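PDB 1CXC: cytochrome c2 from Rhodobacter sphaeroides, which carries electrons through its covalently bound heme c to the oxidized bacteriochlorophyll during photophosphorylation in this purple bacterium. Local coordinates for residues V22-T27 against N39-V44. Residues are numbered along the deposited sequence; the frame is centred on the assembly and turned at random.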
# COMPACT_ATOMS: atom_id res chain seq x y z
N VAL A 22 -11.45 -1.61 4.24
CA VAL A 22 -12.82 -2.09 4.42
C VAL A 22 -12.86 -3.56 4.01
O VAL A 22 -12.53 -3.89 2.88
CB VAL A 22 -13.75 -1.26 3.52
CG1 VAL A 22 -15.15 -1.86 3.51
CG2 VAL A 22 -13.79 0.19 3.98
N ASP A 23 -13.44 -4.45 4.81
CA ASP A 23 -13.41 -5.84 4.41
C ASP A 23 -14.50 -6.27 3.45
O ASP A 23 -15.22 -5.46 2.89
CB ASP A 23 -13.37 -6.73 5.63
CG ASP A 23 -14.69 -6.77 6.39
OD1 ASP A 23 -15.74 -6.48 5.82
OD2 ASP A 23 -14.65 -7.18 7.55
N ASP A 24 -14.49 -7.54 3.07
CA ASP A 24 -15.45 -8.01 2.10
C ASP A 24 -16.89 -8.04 2.56
O ASP A 24 -17.78 -8.13 1.71
CB ASP A 24 -15.02 -9.37 1.61
CG ASP A 24 -13.71 -9.29 0.83
OD1 ASP A 24 -13.43 -8.22 0.28
OD2 ASP A 24 -12.98 -10.28 0.77
N SER A 25 -17.17 -7.64 3.79
CA SER A 25 -18.55 -7.63 4.25
C SER A 25 -19.03 -6.19 4.40
O SER A 25 -20.20 -5.93 4.70
CB SER A 25 -18.68 -8.36 5.57
OG SER A 25 -18.17 -7.60 6.65
N GLY A 26 -18.17 -5.25 4.04
CA GLY A 26 -18.50 -3.85 4.13
C GLY A 26 -18.12 -3.23 5.47
O GLY A 26 -18.34 -2.05 5.69
N THR A 27 -17.38 -3.94 6.32
CA THR A 27 -17.02 -3.35 7.58
C THR A 27 -15.75 -2.51 7.47
O THR A 27 -14.79 -2.89 6.81
CB THR A 27 -16.79 -4.45 8.60
OG1 THR A 27 -18.04 -5.12 8.75
CG2 THR A 27 -16.28 -3.91 9.92
N ASN A 39 -8.48 0.60 -1.71
CA ASN A 39 -8.78 -0.06 -0.45
C ASN A 39 -7.62 -1.00 -0.17
O ASN A 39 -7.10 -1.65 -1.09
CB ASN A 39 -10.06 -0.86 -0.64
CG ASN A 39 -10.53 -1.67 0.55
OD1 ASN A 39 -9.91 -1.76 1.61
ND2 ASN A 39 -11.68 -2.31 0.39
N LEU A 40 -7.01 -0.89 1.02
CA LEU A 40 -5.87 -1.71 1.36
C LEU A 40 -6.23 -3.07 1.95
O LEU A 40 -5.35 -3.86 2.30
CB LEU A 40 -4.94 -0.89 2.28
CG LEU A 40 -3.62 -0.31 1.72
CD1 LEU A 40 -3.59 -0.18 0.22
CD2 LEU A 40 -3.22 0.96 2.41
N TYR A 41 -7.51 -3.33 2.23
CA TYR A 41 -7.91 -4.64 2.71
C TYR A 41 -7.57 -5.67 1.62
O TYR A 41 -7.87 -5.47 0.45
CB TYR A 41 -9.41 -4.70 2.97
CG TYR A 41 -9.85 -6.08 3.46
CD1 TYR A 41 -9.64 -6.45 4.77
CD2 TYR A 41 -10.35 -7.00 2.56
CE1 TYR A 41 -9.91 -7.73 5.18
CE2 TYR A 41 -10.61 -8.29 2.96
CZ TYR A 41 -10.37 -8.64 4.26
OH TYR A 41 -10.61 -9.94 4.66
N GLY A 42 -6.81 -6.70 1.98
CA GLY A 42 -6.40 -7.72 1.02
C GLY A 42 -5.12 -7.35 0.27
O GLY A 42 -4.82 -7.96 -0.76
N VAL A 43 -4.38 -6.29 0.66
CA VAL A 43 -3.16 -5.95 -0.08
C VAL A 43 -2.12 -7.03 0.05
O VAL A 43 -1.13 -6.94 -0.65
CB VAL A 43 -2.31 -4.74 0.37
CG1 VAL A 43 -2.20 -3.67 -0.71
CG2 VAL A 43 -2.65 -4.28 1.76
N VAL A 44 -2.01 -7.61 1.24
CA VAL A 44 -0.98 -8.62 1.48
C VAL A 44 -0.96 -9.70 0.42
O VAL A 44 -1.92 -10.44 0.25
CB VAL A 44 -1.15 -9.22 2.88
CG1 VAL A 44 -0.09 -10.29 3.11
CG2 VAL A 44 -1.00 -8.14 3.95
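Asn39 reads both backbone polar groups of Val22 with its side-chain amide. Val22 N donates to Asn39 OD1 at 3.1 Å, while Asn39 ND2 returns a nearly straight bond (169°) to Val22 O, lying in that carbonyl's plane on a lone pair. With CG anti to the backbone N (chi1 178°), the amide extends across to Val22. Its OD1 also accepts Tyr41 N at 2.9 Å, closing an Asx turn; the two N-H groups approach OD1 from opposite faces of the amide, so three bonds in all fix its rotation. Tyr41, likewise extended, turns one ring face to Asp23, whose CA sits over its centre, 3.7 Å from the ring centroid, in a CH-pi contact, with Asp23 CB beside it over CE1. The Asp24 carboxylate stands 80° to the ring plane; OD2 lies at the ring edge, 3.8 Å from Tyr41 CE2, while OD1 forms a salt bridge with Arg123. Asp23 turns its own carboxylate back into its loop, where OD1 gathers Ser25 N, Ser25 OG and Thr27 N. The contact thus joins an Asx-stabilised type I turn of a beta hairpin to the type II turn Leu40–Val43, whose Leu40 touches the heme in this cytochrome c fold.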